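Local structure of uncharacterized conserved protein YiiM (Geobacillus stearothermophilus, 5YHH) at residues Ile31-Pro35 with Ala86-Asn92. The protein is an uncharacterized MOSC-domain protein linked to hydroxylaminopurine resistance, and probably binds a molybdenum cofactor at a putative catalytic site. Sequence-based numbering, arbitrary orientation.
Sequences IDKTP and AGAFGEN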
loop_
_atom_site.group_PDB
_atom_site.type_symbol
_atom_site.label_atom_id
_atom_site.label_comp_id
_atom_site.label_asym_id
_atom_site.label_seq_id
_atom_site.Cartn_x
_atom_site.Cartn_y
_atom_site.Cartn_z
ATOM N N ILE A 31 -8.902 -10.805 -1.135
ATOM C CA ILE A 31 -8.802 -9.567 -1.920
ATOM C C ILE A 31 -10.169 -8.823 -2.005
ATOM O O ILE A 31 -10.194 -7.620 -2.199
ATOM C CB ILE A 31 -8.232 -9.869 -3.357
ATOM C CG1 ILE A 31 -7.523 -8.635 -3.955
ATOM C CG2 ILE A 31 -9.312 -10.455 -4.298
ATOM C CD1 ILE A 31 -6.098 -8.443 -3.370
ATOM N N ASP A 32 -11.289 -9.542 -1.891
ATOM C CA ASP A 32 -12.605 -8.907 -1.873
ATOM C C ASP A 32 -12.850 -8.347 -0.474
ATOM O O ASP A 32 -12.939 -9.099 0.495
ATOM C CB ASP A 32 -13.724 -9.875 -2.241
ATOM C CG ASP A 32 -13.592 -10.424 -3.677
ATOM O OD1 ASP A 32 -12.891 -9.821 -4.530
ATOM O OD2 ASP A 32 -14.196 -11.487 -3.933
ATOM N N LYS A 33 -12.907 -7.029 -0.389
ATOM C CA LYS A 33 -13.184 -6.312 0.854
ATOM C C LYS A 33 -14.321 -5.328 0.597
ATOM O O LYS A 33 -14.387 -4.730 -0.471
ATOM C CB LYS A 33 -11.935 -5.573 1.335
ATOM C CG LYS A 33 -10.754 -6.478 1.616
ATOM C CD LYS A 33 -9.589 -5.705 2.126
ATOM C CE LYS A 33 -8.469 -6.610 2.547
ATOM N NZ LYS A 33 -7.922 -7.302 1.372
ATOM N N THR A 34 -15.211 -5.175 1.573
ATOM C CA THR A 34 -16.409 -4.323 1.457
ATOM C C THR A 34 -16.246 -3.127 2.391
ATOM O O THR A 34 -15.834 -3.325 3.540
ATOM C CB THR A 34 -17.660 -5.109 1.889
ATOM O OG1 THR A 34 -17.629 -6.406 1.273
ATOM C CG2 THR A 34 -18.955 -4.383 1.483
ATOM N N PRO A 35 -16.571 -1.909 1.909
ATOM C CA PRO A 35 -16.619 -0.711 2.760
ATOM C C PRO A 35 -17.519 -0.922 3.980
ATOM O O PRO A 35 -18.627 -1.430 3.819
ATOM C CB PRO A 35 -17.233 0.363 1.855
ATOM C CG PRO A 35 -16.862 -0.063 0.458
ATOM C CD PRO A 35 -16.815 -1.591 0.482
ATOM N N ALA A 86 -14.320 2.194 -3.833
ATOM C CA ALA A 86 -13.568 1.782 -2.688
ATOM C C ALA A 86 -13.569 0.263 -2.536
ATOM O O ALA A 86 -14.601 -0.395 -2.613
ATOM C CB ALA A 86 -14.131 2.514 -1.403
ATOM N N GLY A 87 -12.385 -0.305 -2.365
ATOM C CA GLY A 87 -12.231 -1.759 -2.214
ATOM C C GLY A 87 -11.800 -2.448 -3.509
ATOM O O GLY A 87 -11.406 -3.619 -3.529
ATOM N N ALA A 88 -11.826 -1.700 -4.595
ATOM C CA ALA A 88 -11.574 -2.258 -5.919
ATOM C C ALA A 88 -10.163 -2.864 -6.034
ATOM O O ALA A 88 -9.957 -3.809 -6.810
ATOM C CB ALA A 88 -11.827 -1.160 -6.991
ATOM N N PHE A 89 -9.186 -2.331 -5.289
ATOM C CA PHE A 89 -7.809 -2.893 -5.319
ATOM C C PHE A 89 -7.459 -3.776 -4.150
ATOM O O PHE A 89 -6.287 -4.139 -3.933
ATOM C CB PHE A 89 -6.757 -1.798 -5.570
ATOM C CG PHE A 89 -6.755 -1.337 -7.020
ATOM C CD1 PHE A 89 -7.902 -0.868 -7.604
ATOM C CD2 PHE A 89 -5.627 -1.458 -7.805
ATOM C CE1 PHE A 89 -7.916 -0.539 -8.971
ATOM C CE2 PHE A 89 -5.657 -1.097 -9.156
ATOM C CZ PHE A 89 -6.787 -0.652 -9.714
ATOM N N GLY A 90 -8.504 -4.221 -3.460
ATOM C CA GLY A 90 -8.363 -5.082 -2.306
ATOM C C GLY A 90 -7.786 -4.334 -1.133
ATOM O O GLY A 90 -7.322 -4.953 -0.200
ATOM N N GLU A 91 -7.836 -3.000 -1.147
ATOM C CA GLU A 91 -7.167 -2.224 -0.099
ATOM C C GLU A 91 -7.966 -2.207 1.218
ATOM O O GLU A 91 -9.185 -2.165 1.202
ATOM C CB GLU A 91 -6.844 -0.800 -0.590
ATOM C CG GLU A 91 -8.050 0.159 -0.789
ATOM C CD GLU A 91 -8.911 -0.057 -1.971
ATOM O OE1 GLU A 91 -8.723 -1.056 -2.727
ATOM O OE2 GLU A 91 -9.791 0.843 -2.191
ATOM N N ASN A 92 -7.285 -2.274 2.357
ATOM C CA ASN A 92 -7.933 -2.013 3.659
ATOM C C ASN A 92 -8.412 -0.582 3.763
ATOM O O ASN A 92 -9.526 -0.313 4.268
ATOM C CB ASN A 92 -6.962 -2.291 4.817
ATOM C CG ASN A 92 -6.399 -3.676 4.792
ATOM O OD1 ASN A 92 -5.315 -3.934 4.230
ATOM N ND2 ASN A 92 -7.149 -4.609 5.358
HETATM O O HOH W 1 -13.649 -5.647 -3.146
#
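K33 NZ donates to the carbonyl oxygen of G90 at 2.9 Å, tilted 25° from the carbonyl plane, and bonds also to G30 O; one lysine thus ties an edge strand to a loop without regular structure. The chain runs extended until chi4 (66°), where it bends and turns the ammonium onto that oxygen. A water adds a second polar link, accepting from K33 N and donating to G87 O at 3.0 Å.

The backbones approach closely where G90 CA lies 3.1 Å from I31 O in a CA-H...O contact. G87 and G90, both at positive phi, bring no side chain between the segments, and I31 CG1 packs over G90, 4.0 Å from its CA. K33 CE makes van der Waals contact with N92 ND2 at 3.7 Å, the side chains crossing at an angle; N92 OD1 bonds to C66 N. P35 CG and A86 CB form an apolar touch at 4.2 Å.

The type I turn G87-G90 is clamped by the E91 carboxylate: OE2 takes G87 N at 2.8 Å from above its plane, while OE1 receives F89 N through its syn lone pair. T94 also bonds OE2.

This MOSC-domain loop, leading from helix 71-80 into strand 93-96, packs on 27-35, an outermost strand of the large mixed sheet; strand 8-19 touches both segments, and F89 stacks on Y68 of strand 65-69.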